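Local structure of putative glutaryl-CoA dehydrogenase (Thermus thermophilus, 2EBA) at residues A[25-30]-A[47-51]. The protein belongs to the acyl-CoA dehydrogenase family of flavoproteins and binds flavin-adenine dinucleotide in a four-chain assembly. Sequence-based numbering, arbitrary orientation.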
# COMPACT_ATOMS: atom_id res chain seq x y z
N PHE A 25 -18.06 -33.72 -1.58
CA PHE A 25 -19.26 -33.54 -0.77
C PHE A 25 -19.80 -32.13 -0.86
O PHE A 25 -20.95 -31.94 -1.25
CB PHE A 25 -18.94 -33.95 0.65
CG PHE A 25 -19.75 -33.25 1.67
CD1 PHE A 25 -21.14 -33.39 1.69
CD2 PHE A 25 -19.13 -32.45 2.61
CE1 PHE A 25 -21.91 -32.70 2.65
CE2 PHE A 25 -19.89 -31.77 3.57
CZ PHE A 25 -21.28 -31.90 3.58
N LEU A 26 -18.97 -31.14 -0.56
CA LEU A 26 -19.40 -29.75 -0.58
C LEU A 26 -19.88 -29.19 -1.89
O LEU A 26 -20.68 -28.25 -1.93
CB LEU A 26 -18.26 -28.88 -0.11
CG LEU A 26 -18.00 -29.09 1.34
CD1 LEU A 26 -16.59 -28.60 1.60
CD2 LEU A 26 -19.04 -28.35 2.16
N GLU A 27 -19.32 -29.76 -2.94
CA GLU A 27 -19.60 -29.31 -4.28
C GLU A 27 -20.92 -29.80 -4.79
O GLU A 27 -21.54 -29.17 -5.67
CB GLU A 27 -18.50 -29.81 -5.18
CG GLU A 27 -18.38 -29.01 -6.43
CD GLU A 27 -16.93 -28.70 -6.68
OE1 GLU A 27 -16.15 -29.62 -7.03
OE2 GLU A 27 -16.55 -27.52 -6.49
N LYS A 28 -21.37 -30.95 -4.32
CA LYS A 28 -22.62 -31.40 -4.83
C LYS A 28 -23.71 -31.06 -3.82
O LYS A 28 -24.87 -30.88 -4.19
CB LYS A 28 -22.58 -32.88 -5.12
CG LYS A 28 -23.35 -33.75 -4.17
CD LYS A 28 -23.86 -34.91 -4.99
CE LYS A 28 -24.57 -35.93 -4.13
NZ LYS A 28 -25.57 -36.58 -5.03
N GLU A 29 -23.35 -30.94 -2.54
CA GLU A 29 -24.34 -30.70 -1.51
C GLU A 29 -24.45 -29.30 -0.93
O GLU A 29 -25.48 -28.97 -0.34
CB GLU A 29 -24.16 -31.68 -0.37
CG GLU A 29 -24.86 -33.00 -0.59
CD GLU A 29 -24.69 -33.95 0.59
OE1 GLU A 29 -24.13 -35.04 0.37
OE2 GLU A 29 -25.10 -33.61 1.73
N ALA A 30 -23.41 -28.47 -1.07
CA ALA A 30 -23.48 -27.14 -0.48
C ALA A 30 -23.29 -25.96 -1.44
O ALA A 30 -24.04 -24.99 -1.37
CB ALA A 30 -22.49 -27.01 0.68
N LEU A 47 -26.69 -29.89 7.30
CA LEU A 47 -25.41 -30.27 6.80
C LEU A 47 -24.51 -30.69 7.96
O LEU A 47 -23.47 -31.31 7.73
CB LEU A 47 -24.86 -29.12 5.99
CG LEU A 47 -24.47 -29.34 4.51
CD1 LEU A 47 -25.42 -30.31 3.78
CD2 LEU A 47 -24.53 -27.98 3.79
N ILE A 48 -24.91 -30.35 9.18
CA ILE A 48 -24.13 -30.73 10.35
C ILE A 48 -24.01 -32.26 10.43
O ILE A 48 -22.92 -32.79 10.69
CB ILE A 48 -24.79 -30.19 11.60
CG1 ILE A 48 -24.79 -28.67 11.53
CG2 ILE A 48 -24.09 -30.71 12.84
CD1 ILE A 48 -25.64 -28.02 12.54
N PRO A 49 -25.12 -32.98 10.23
CA PRO A 49 -24.95 -34.43 10.30
C PRO A 49 -24.03 -34.91 9.16
O PRO A 49 -23.28 -35.88 9.34
CB PRO A 49 -26.39 -34.99 10.16
CG PRO A 49 -27.28 -33.74 10.09
CD PRO A 49 -26.48 -32.61 10.64
N ARG A 50 -24.05 -34.23 8.02
CA ARG A 50 -23.18 -34.63 6.90
C ARG A 50 -21.71 -34.39 7.30
O ARG A 50 -20.86 -35.23 7.02
CB ARG A 50 -23.47 -33.82 5.63
CG ARG A 50 -24.87 -34.09 5.10
CD ARG A 50 -25.11 -35.55 4.75
NE ARG A 50 -24.41 -35.89 3.53
CZ ARG A 50 -23.31 -36.64 3.48
NH1 ARG A 50 -22.78 -37.14 4.60
NH2 ARG A 50 -22.74 -36.89 2.31
N PHE A 51 -21.40 -33.26 7.94
CA PHE A 51 -20.01 -32.97 8.36
C PHE A 51 -19.57 -34.03 9.35
O PHE A 51 -18.43 -34.46 9.33
CB PHE A 51 -19.88 -31.63 9.08
CG PHE A 51 -20.22 -30.44 8.25
CD1 PHE A 51 -20.25 -30.49 6.87
CD2 PHE A 51 -20.50 -29.24 8.88
CE1 PHE A 51 -20.57 -29.35 6.14
CE2 PHE A 51 -20.80 -28.11 8.15
CZ PHE A 51 -20.84 -28.16 6.80
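Phe-25 reaches from helix 13-29 into the angle between Arg-50 and Phe-51 of helix 48-54, and most of the tight packing gathers round its ring. With CG anti to the backbone N (chi1 152°), the ring is carried toward helix 48-54, where CE2 meets CD1 of Phe-51 at 3.6 Å. The two phenyl groups touch rim to rim, their planes 82° apart, neither lying over the other's face. A planar ring suits this place because it presents different rim atoms to two neighbours, CE2 to Phe-51 and CE1 to CB of Arg-50 (3.5 Å). Next to the ring, the small CB of Ala-30, just past the helix end, meets CD2 of Leu-47 at 3.8 Å. Beyond them Phe-51 packs on Leu-82 and Phe-92, Leu-26 on Val-85 and Ala-30 on Leu-89, so both segments rest on helices 72-85 and 87-107.

The other flank is looser, polar and partly exposed. Arg-50, bent at chi2 and chi3, runs alongside Phe-25, whose rim atom CE1 lies over one guanidinium face, and grips Glu-29 side-on: NH2 gives OE1 a bond of 3.0 Å close to the guanidinium plane, while NE reaches the syn lone pair of OE2, also at 3.0 Å but tilted from that plane. NH1 forms a second salt bridge, to Glu-53. Arginine suits this border because its CB packs on Phe-25 while its chain carries the charge out to Glu-29. Shared between two carboxylates, the guanidinium is probably held in position by both and would help keep Glu-29 ionised beside the apolar junction.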